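PDB 4D50: deoxyhypusine hydroxylase from Homo sapiens, which catalyses the iron-dependent hydroxylation of a deoxyhypusine residue on the translation factor eIF5A, the second and last step in making hypusine. Local coordinates for residues 23-26 with 27-30; 73-76 with 77-81; 212-215 with 216-220; 258-261 with 262-265. All coordinates share one frame; numbering follows the deposited sequence.

Contact 1: 23-26 with 27-30; sequences KQPL and QARF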
loop_
_atom_site.group_PDB
_atom_site.type_symbol
_atom_site.label_atom_id
_atom_site.label_comp_id
_atom_site.label_asym_id
_atom_site.label_seq_id
_atom_site.Cartn_x
_atom_site.Cartn_y
_atom_site.Cartn_z
ATOM N N LYS A 23 5.253 22.190 -6.973
ATOM C CA LYS A 23 5.895 22.429 -8.283
ATOM C C LYS A 23 7.002 21.457 -8.612
ATOM O O LYS A 23 7.599 21.543 -9.665
ATOM C CB LYS A 23 6.495 23.836 -8.349
ATOM C CG LYS A 23 5.489 24.945 -8.228
ATOM C CD LYS A 23 6.192 26.279 -7.936
ATOM C CE LYS A 23 5.179 27.422 -7.819
ATOM N NZ LYS A 23 5.750 28.699 -7.301
ATOM N N GLN A 24 7.321 20.547 -7.706
ATOM C CA GLN A 24 8.307 19.558 -7.991
ATOM C C GLN A 24 7.640 18.457 -8.834
ATOM O O GLN A 24 6.493 18.172 -8.628
ATOM C CB GLN A 24 8.820 18.925 -6.684
ATOM C CG GLN A 24 9.852 19.767 -5.930
ATOM C CD GLN A 24 11.238 19.768 -6.568
ATOM O OE1 GLN A 24 11.566 18.954 -7.446
ATOM N NE2 GLN A 24 12.078 20.662 -6.085
ATOM N N PRO A 25 8.366 17.849 -9.743
ATOM C CA PRO A 25 7.742 16.701 -10.436
ATOM C C PRO A 25 7.347 15.607 -9.436
ATOM O O PRO A 25 8.029 15.413 -8.440
ATOM C CB PRO A 25 8.844 16.166 -11.310
ATOM C CG PRO A 25 10.071 16.880 -10.942
ATOM C CD PRO A 25 9.708 18.137 -10.243
ATOM N N LEU A 26 6.265 14.904 -9.720
ATOM C CA LEU A 26 5.730 13.887 -8.832
ATOM C C LEU A 26 6.777 12.825 -8.462
ATOM O O LEU A 26 6.846 12.347 -7.293
ATOM C CB LEU A 26 4.519 13.230 -9.508
ATOM C CG LEU A 26 3.525 12.501 -8.603
ATOM C CD1 LEU A 26 3.057 13.440 -7.483
ATOM C CD2 LEU A 26 2.335 11.980 -9.423
ATOM N N GLN A 27 7.615 12.418 -9.400
ATOM C CA GLN A 27 8.549 11.356 -9.114
ATOM C C GLN A 27 9.568 11.829 -8.062
ATOM O O GLN A 27 10.014 11.037 -7.240
ATOM C CB GLN A 27 9.247 10.865 -10.387
ATOM C CG GLN A 27 10.218 11.878 -11.013
ATOM C CD GLN A 27 11.388 11.211 -11.732
ATOM O OE1 GLN A 27 11.678 11.523 -12.878
ATOM N NE2 GLN A 27 12.070 10.299 -11.047
ATOM N N ALA A 28 9.893 13.110 -8.078
ATOM C CA ALA A 28 10.808 13.751 -7.125
ATOM C C ALA A 28 10.224 13.852 -5.728
ATOM O O ALA A 28 10.907 13.663 -4.736
ATOM C CB ALA A 28 11.172 15.139 -7.602
ATOM N N ARG A 29 8.936 14.111 -5.659
ATOM C CA ARG A 29 8.270 14.122 -4.392
ATOM C C ARG A 29 8.103 12.697 -3.882
ATOM O O ARG A 29 8.191 12.482 -2.680
ATOM C CB ARG A 29 6.948 14.823 -4.534
ATOM C CG ARG A 29 7.033 16.277 -5.114
ATOM C CD ARG A 29 5.654 16.844 -5.354
ATOM N NE ARG A 29 5.003 17.208 -4.120
ATOM C CZ ARG A 29 3.757 17.583 -3.965
ATOM N NH1 ARG A 29 2.941 17.700 -5.010
ATOM N NH2 ARG A 29 3.287 17.908 -2.778
ATOM N N PHE A 30 7.957 11.683 -4.757
ATOM C CA PHE A 30 7.942 10.278 -4.255
ATOM C C PHE A 30 9.241 9.857 -3.692
ATOM O O PHE A 30 9.331 9.214 -2.645
ATOM C CB PHE A 30 7.513 9.279 -5.356
ATOM C CG PHE A 30 6.045 9.063 -5.394
ATOM C CD1 PHE A 30 5.208 10.088 -5.768
ATOM C CD2 PHE A 30 5.501 7.844 -5.018
ATOM C CE1 PHE A 30 3.842 9.912 -5.799
ATOM C CE2 PHE A 30 4.138 7.682 -5.007
ATOM C CZ PHE A 30 3.307 8.715 -5.410
#
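L26 and F30, one turn apart at the start of helix 26-39, lie side by side and point the same way, forming the closely packed part of this contact. L26 CG comes to 3.8 Å from F30 CE1, and the CD1 methyl meets the phenyl ring at its edge, in the ring plane. With CG opposite the backbone N (chi1 -159°), the CD1 branch lies beside the ring edge. The same pair is tied through the backbone, F30 N lying 2.8 Å from L26 O. Around them, L26 packs on E276 and V280 of helix 272-289, and F30 on L58, L59 and E62 of helix 57-70.

P25 occupies the N-cap position. Its carbonyl accepts R29 N at 3.2 Å, in the carbonyl plane, and takes a weak second bond from A28 N. The outer side is looser: on exposed P25, CG touches A28 CB at 3.9 Å, and Q24 OE1 approaches that same CB at 3.8 Å.

The aliphatic stem of R29 runs alongside Q24, with its CG 3.6 Å from Q24 CB. The chain then bends at chi3 (74°), and the guanidinium forms a salt bridge with D54 while NE bonds to L19 O. Apolar stem against Q24, charged head with carboxylate and carbonyl: this division lets a buried arginine satisfy its polar end, probably as the charged form.

Contact 2: 73-76 with 77-81; sequences ARAI and PMLVD. With GAI (guanidine), chain I.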
loop_
_atom_site.group_PDB
_atom_site.type_symbol
_atom_site.label_atom_id
_atom_site.label_comp_id
_atom_site.label_asym_id
_atom_site.label_seq_id
_atom_site.Cartn_x
_atom_site.Cartn_y
_atom_site.Cartn_z
ATOM N N ALA A 73 4.396 5.693 16.669
ATOM C CA ALA A 73 3.119 6.127 17.310
ATOM C C ALA A 73 2.911 7.641 17.224
ATOM O O ALA A 73 1.822 8.113 17.369
ATOM C CB ALA A 73 3.059 5.600 18.793
ATOM N N ARG A 74 3.970 8.383 16.996
ATOM C CA ARG A 74 3.862 9.857 16.816
ATOM C C ARG A 74 2.965 10.265 15.635
ATOM O O ARG A 74 2.510 11.369 15.581
ATOM C CB ARG A 74 5.207 10.556 16.713
ATOM C CG ARG A 74 5.990 10.553 18.040
ATOM C CD ARG A 74 7.008 11.701 18.176
ATOM N NE ARG A 74 6.432 12.785 18.953
ATOM C CZ ARG A 74 6.325 12.763 20.278
ATOM N NH1 ARG A 74 6.800 11.716 20.967
ATOM N NH2 ARG A 74 5.731 13.778 20.920
ATOM N N ALA A 75 2.753 9.343 14.683
ATOM C CA ALA A 75 1.965 9.606 13.501
ATOM C C ALA A 75 0.506 9.444 13.766
ATOM O O ALA A 75 -0.327 9.714 12.859
ATOM C CB ALA A 75 2.392 8.695 12.343
ATOM N N ILE A 76 0.149 8.914 14.954
ATOM C CA ILE A 76 -1.216 8.481 15.135
ATOM C C ILE A 76 -2.261 9.569 15.011
ATOM O O ILE A 76 -3.291 9.389 14.383
ATOM C CB ILE A 76 -1.349 7.688 16.488
ATOM C CG1 ILE A 76 -0.848 6.259 16.289
ATOM C CG2 ILE A 76 -2.794 7.659 16.986
ATOM C CD1 ILE A 76 -0.641 5.480 17.581
ATOM N N PRO A 77 -2.024 10.760 15.662
ATOM C CA PRO A 77 -2.979 11.847 15.525
ATOM C C PRO A 77 -3.277 12.287 14.083
ATOM O O PRO A 77 -4.400 12.517 13.747
ATOM C CB PRO A 77 -2.354 12.986 16.349
ATOM C CG PRO A 77 -1.506 12.273 17.323
ATOM C CD PRO A 77 -0.930 11.080 16.587
ATOM N N MET A 78 -2.274 12.373 13.252
ATOM C CA MET A 78 -2.437 12.831 11.864
ATOM C C MET A 78 -3.221 11.769 11.141
ATOM O O MET A 78 -4.110 12.091 10.381
ATOM C CB MET A 78 -1.083 13.028 11.179
ATOM C CG MET A 78 -1.197 13.549 9.762
ATOM S SD MET A 78 -2.005 15.146 9.458
ATOM C CE MET A 78 -1.491 16.235 10.730
ATOM N N LEU A 79 -2.910 10.517 11.404
ATOM C CA LEU A 79 -3.594 9.396 10.654
ATOM C C LEU A 79 -5.082 9.303 11.070
ATOM O O LEU A 79 -5.962 9.015 10.268
ATOM C CB LEU A 79 -2.924 8.066 10.872
ATOM C CG LEU A 79 -1.561 7.944 10.186
ATOM C CD1 LEU A 79 -0.741 6.776 10.672
ATOM C CD2 LEU A 79 -1.790 7.824 8.681
ATOM N N VAL A 80 -5.355 9.613 12.333
ATOM C CA VAL A 80 -6.742 9.696 12.784
ATOM C C VAL A 80 -7.485 10.800 12.021
ATOM O O VAL A 80 -8.653 10.626 11.583
ATOM C CB VAL A 80 -6.794 9.792 14.348
ATOM C CG1 VAL A 80 -8.209 10.075 14.806
ATOM C CG2 VAL A 80 -6.334 8.490 14.982
ATOM N N ASP A 81 -6.885 11.978 11.953
ATOM C CA ASP A 81 -7.459 13.139 11.291
ATOM C C ASP A 81 -7.744 12.768 9.837
ATOM O O ASP A 81 -8.816 13.050 9.363
ATOM C CB ASP A 81 -6.529 14.367 11.270
ATOM C CG ASP A 81 -6.373 15.056 12.620
ATOM O OD1 ASP A 81 -7.139 14.744 13.535
ATOM O OD2 ASP A 81 -5.485 15.942 12.746
HETATM C C GAI I . 9.321 10.133 16.626
HETATM N N1 GAI I . 8.699 9.948 17.687
HETATM N N2 GAI I . 8.736 10.827 15.653
HETATM N N3 GAI I . 10.532 9.591 16.468
HETATM O O HOH W 1 0.728 12.882 14.214
#
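L79 holds CG opposite its own carbonyl carbon (chi1 -71°) and leaves chi2 extended (166°), which lays CD1 back along the helix to 4.0 Å from A75 CB. These residues lie within the first HEAT-like PBS-type repeat, where a 3-10 turn at 73-75 leads into helix 76-84. A75 O, at the end of that turn, accepts L79 N at 3.1 Å, and L79 CG lies over the same oxygen. The next bond joins V80 N to I76 O. V80 adds an apolar touch beside it, its CG2 meeting I76 CG2 at 4.2 Å, so each backbone bond is accompanied by a side-chain contact.

P77 fills a first-turn position where proline is well tolerated, since an amide proton there has no carbonyl of its own helix to meet. Its ring is nonetheless tight against the preceding residue, P77 CD standing 3.4 Å from I76 CB. On the inner side L79 fits between A64 and L67 of helix 57-70 and A99, L100 and I103 of helix 90-103, while I76 packs on D105, E107 and V108 in the loop beyond. A75 also rests on L67. R74 belongs to a guanidine pocket shared with G41, P42, I45 and D72, although the modelled approach of the ligand to its side chain is too short to be trusted. A water spans the junction, donating to R74 O at 2.7 Å and accepting from M78 N at 3.2 Å.

Contact 3: 212-215 with 216-220; sequences HEVG and YVLGQ. With FE (Fe (III) ion), chain C; PER (peroxide ion), chain E.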
loop_
_atom_site.group_PDB
_atom_site.type_symbol
_atom_site.label_atom_id
_atom_site.label_comp_id
_atom_site.label_asym_id
_atom_site.label_seq_id
_atom_site.Cartn_x
_atom_site.Cartn_y
_atom_site.Cartn_z
ATOM N N HIS A 212 -7.343 -4.867 -4.850
ATOM C CA HIS A 212 -6.207 -3.977 -4.807
ATOM C C HIS A 212 -5.060 -4.605 -4.064
ATOM O O HIS A 212 -3.916 -4.452 -4.443
ATOM C CB HIS A 212 -6.659 -2.571 -4.308
ATOM C CG HIS A 212 -6.067 -2.055 -3.039
ATOM N ND1 HIS A 212 -6.451 -2.526 -1.808
ATOM C CD2 HIS A 212 -5.266 -0.991 -2.786
ATOM C CE1 HIS A 212 -5.771 -1.906 -0.877
ATOM N NE2 HIS A 212 -5.090 -0.935 -1.433
ATOM N N GLU A 213 -5.374 -5.253 -2.944
ATOM C CA GLU A 213 -4.367 -5.953 -2.204
ATOM C C GLU A 213 -3.695 -7.018 -3.025
ATOM O O GLU A 213 -2.466 -7.205 -2.918
ATOM C CB GLU A 213 -4.959 -6.513 -0.899
ATOM C CG GLU A 213 -3.890 -6.837 0.094
ATOM C CD GLU A 213 -3.182 -5.617 0.686
ATOM O OE1 GLU A 213 -3.845 -4.595 0.966
ATOM O OE2 GLU A 213 -1.945 -5.727 0.880
ATOM N N VAL A 214 -4.486 -7.781 -3.779
ATOM C CA VAL A 214 -3.924 -8.779 -4.712
ATOM C C VAL A 214 -2.905 -8.150 -5.633
ATOM O O VAL A 214 -1.773 -8.664 -5.817
ATOM C CB VAL A 214 -5.067 -9.458 -5.495
ATOM C CG1 VAL A 214 -4.534 -10.377 -6.609
ATOM C CG2 VAL A 214 -5.874 -10.329 -4.536
ATOM N N GLY A 215 -3.265 -6.972 -6.139
ATOM C CA GLY A 215 -2.393 -6.158 -7.043
ATOM C C GLY A 215 -1.068 -5.833 -6.313
ATOM O O GLY A 215 0.009 -5.995 -6.834
ATOM N N TYR A 216 -1.171 -5.335 -5.084
ATOM C CA TYR A 216 0.010 -4.986 -4.306
ATOM C C TYR A 216 0.926 -6.214 -4.100
ATOM O O TYR A 216 2.141 -6.153 -4.355
ATOM C CB TYR A 216 -0.452 -4.359 -2.966
ATOM C CG TYR A 216 0.613 -4.149 -1.902
ATOM C CD1 TYR A 216 0.901 -5.145 -0.940
ATOM C CD2 TYR A 216 1.315 -2.923 -1.806
ATOM C CE1 TYR A 216 1.888 -4.942 0.060
ATOM C CE2 TYR A 216 2.262 -2.731 -0.807
ATOM C CZ TYR A 216 2.561 -3.747 0.095
ATOM O OH TYR A 216 3.495 -3.509 1.137
ATOM N N VAL A 217 0.356 -7.345 -3.667
ATOM C CA VAL A 217 1.187 -8.503 -3.397
ATOM C C VAL A 217 1.790 -9.098 -4.685
ATOM O O VAL A 217 2.942 -9.521 -4.641
ATOM C CB VAL A 217 0.520 -9.625 -2.635
ATOM C CG1 VAL A 217 -0.054 -9.144 -1.275
ATOM C CG2 VAL A 217 -0.598 -10.217 -3.364
ATOM N N LEU A 218 1.086 -8.987 -5.799
ATOM C CA LEU A 218 1.639 -9.369 -7.108
ATOM C C LEU A 218 2.829 -8.457 -7.460
ATOM O O LEU A 218 3.855 -8.953 -8.012
ATOM C CB LEU A 218 0.551 -9.400 -8.197
ATOM C CG LEU A 218 -0.379 -10.606 -8.149
ATOM C CD1 LEU A 218 -1.588 -10.394 -9.066
ATOM C CD2 LEU A 218 0.334 -11.918 -8.312
ATOM N N GLY A 219 2.773 -7.167 -7.148
ATOM C CA GLY A 219 3.864 -6.259 -7.328
ATOM C C GLY A 219 5.025 -6.554 -6.408
ATOM O O GLY A 219 6.225 -6.351 -6.754
ATOM N N GLN A 220 4.749 -7.135 -5.221
ATOM C CA GLN A 220 5.833 -7.495 -4.294
ATOM C C GLN A 220 6.494 -8.754 -4.742
ATOM O O GLN A 220 7.765 -8.799 -4.772
ATOM C CB GLN A 220 5.268 -7.725 -2.889
ATOM C CG GLN A 220 4.822 -6.508 -2.162
ATOM C CD GLN A 220 4.531 -6.870 -0.694
ATOM O OE1 GLN A 220 3.672 -7.700 -0.386
ATOM N NE2 GLN A 220 5.302 -6.289 0.173
HETATM FE FE FE C . -4.094 0.806 -0.374
HETATM O O1 PER E . -4.726 2.194 -1.997
HETATM O O2 PER E . -4.576 2.168 -3.532
HETATM O O HOH W 2 -2.240 0.854 -1.446
HETATM O O HOH W 3 -3.109 -0.663 0.898
#
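Four successive i to i+4 bonds, from Y216 N to H212 O through G219 N to G215 O, keep 212-220 in regular alpha-helix; V217 N to E213 O is 2.9 Å long. E213 and Y216 point the same way from neighbouring turns. The glutamate chain bends at chi2 (70°), which brings OE2 to 3.4 Å from Y216 CD1, with carboxylate and ring planes 56° apart. One face of the tyrosine ring carries Q220 CG, 4.0 Å above the plane and offset toward the rim, and the hydroxyl is held by a hydrogen bond with Y65 OH.

These residues lie within the fourth HEAT-like PBS-type repeat, and their helix supplies a ligand to the diiron centre. H212 NE2 binds an iron(III) ion at 2.3 Å, and ND1 is held from the other side of the imidazole by L209 O. H94, E95, two waters and the peroxide complete the six ligands; peroxide O1 lies 2.2 Å from the iron. The H94 and H212 rings meet at about a right angle.

Away from the metal, V214 CG1 and L218 CD1 pack 3.8 Å apart, the two side chains side by side and pointing the same way. V217 turns its CG2 close to the backbone, 3.1 Å from V214 O, and joins L218 against L199 of helix 193-201, while E213 and V217 both rest on F185 of helix 177-190.

Contact 4: 258-261 with 262-265; sequences ACLA and ALQA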
loop_
_atom_site.group_PDB
_atom_site.type_symbol
_atom_site.label_atom_id
_atom_site.label_comp_id
_atom_site.label_asym_id
_atom_site.label_seq_id
_atom_site.Cartn_x
_atom_site.Cartn_y
_atom_site.Cartn_z
ATOM N N ALA A 258 7.278 -5.562 -21.388
ATOM C CA ALA A 258 5.852 -5.640 -21.645
ATOM C C ALA A 258 5.048 -4.846 -20.559
ATOM O O ALA A 258 3.937 -4.453 -20.789
ATOM C CB ALA A 258 5.359 -7.048 -21.676
ATOM N N CYS A 259 5.612 -4.690 -19.377
ATOM C CA CYS A 259 4.935 -3.920 -18.331
ATOM C C CYS A 259 4.978 -2.479 -18.714
ATOM O O CYS A 259 3.962 -1.731 -18.630
ATOM C CB CYS A 259 5.651 -4.023 -17.003
ATOM S SG CYS A 259 5.774 -5.701 -16.350
ATOM N N LEU A 260 6.196 -2.092 -19.091
ATOM C CA LEU A 260 6.471 -0.742 -19.587
ATOM C C LEU A 260 5.588 -0.326 -20.751
ATOM O O LEU A 260 5.103 0.793 -20.771
ATOM C CB LEU A 260 7.998 -0.572 -19.916
ATOM C CG LEU A 260 8.965 -0.808 -18.734
ATOM C CD1 LEU A 260 10.485 -0.893 -19.079
ATOM C CD2 LEU A 260 8.784 0.178 -17.599
ATOM N N ALA A 261 5.303 -1.210 -21.722
ATOM C CA ALA A 261 4.360 -0.885 -22.798
ATOM C C ALA A 261 2.944 -0.673 -22.289
ATOM O O ALA A 261 2.253 0.235 -22.745
ATOM C CB ALA A 261 4.380 -1.959 -23.888
ATOM N N ALA A 262 2.484 -1.498 -21.333
ATOM C CA ALA A 262 1.123 -1.316 -20.771
ATOM C C ALA A 262 0.969 -0.011 -20.017
ATOM O O ALA A 262 -0.059 0.639 -20.082
ATOM C CB ALA A 262 0.728 -2.511 -19.877
ATOM N N LEU A 263 1.974 0.356 -19.243
ATOM C CA LEU A 263 1.945 1.604 -18.515
ATOM C C LEU A 263 1.904 2.799 -19.522
ATOM O O LEU A 263 1.210 3.773 -19.298
ATOM C CB LEU A 263 3.185 1.737 -17.651
ATOM C CG LEU A 263 3.289 0.694 -16.530
ATOM C CD1 LEU A 263 4.671 0.555 -15.948
ATOM C CD2 LEU A 263 2.295 1.141 -15.505
ATOM N N GLN A 264 2.693 2.744 -20.585
ATOM C CA GLN A 264 2.680 3.878 -21.548
ATOM C C GLN A 264 1.297 3.956 -22.143
ATOM O O GLN A 264 0.800 5.036 -22.421
ATOM C CB GLN A 264 3.731 3.682 -22.649
ATOM C CG GLN A 264 3.731 4.685 -23.807
ATOM C CD GLN A 264 3.950 6.081 -23.317
ATOM O OE1 GLN A 264 3.487 7.059 -23.937
ATOM N NE2 GLN A 264 4.659 6.215 -22.208
ATOM N N ALA A 265 0.689 2.806 -22.415
ATOM C CA ALA A 265 -0.649 2.783 -22.999
ATOM C C ALA A 265 -1.644 3.560 -22.172
ATOM O O ALA A 265 -2.620 4.077 -22.690
ATOM C CB ALA A 265 -1.143 1.346 -23.216
#
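L263 folds back on the preceding turn of its helix and lies along the carbonyl of C259. Its CB is 3.7 Å from C259 O and almost as near L260 O. CG, set opposite the leucine's own carbonyl carbon (chi1 -65°), comes closer, 3.3 Å from C259 O. CD1 still borders that oxygen at 3.6 Å, and it also reaches L260 CD2, a loose apolar touch at 4.4 Å. The same carbonyl receives L263 N at 2.9 Å, so C259 O is bonded by the amide and covered by the side chain of one residue. Beyond this helix, the L263 side chain is packed against A248 of helix 241-254 and C278 and A281 of helix 272-289.

Helix 257-265 lies within the fifth HEAT-like PBS-type repeat, and the neighbours of its side chains show it layered between adjoining helices. C259 faces L251 and I254 of helix 241-254 and also V227, while A262 meets A231, V227 and A231 both belonging to helix 227-235; L260 rests on Y285.

The backbone ladder continues with Q264 N to L260 O and A265 N to A261 O, whereas the bond of A262 N to A258 O is weak at 3.3 Å. A258, A261 and A265 are exposed. Q264 bends at chi2 (59°), touching L282, and its side chain comes within about 4 Å of a bound guanidine.

Overall arrangement
The four contacts follow one another along the chain without touching, and lie at different distances from the diiron centre. Contact 3 supplies an iron ligand directly, and its centre is about 8 Å from that of the chain. Contact 1 comes next: the F30 side chain is about 6 Å from that of H61 and about 9 Å from an iron. Contacts 2 and 4 lie farther out, within the first and fifth HEAT-like repeats and on opposite sides of the chain's centre; L79 and L263 remain about 12 and 13 Å from iron. The centres of contacts 2 and 4 are about 37 Å apart. Contacts 3 and 4 are closest together, about 17 Å between centres. Bound guanidine molecules lie near contacts 1, 2 and 4, one of them about 7 Å from the Q27 side chain.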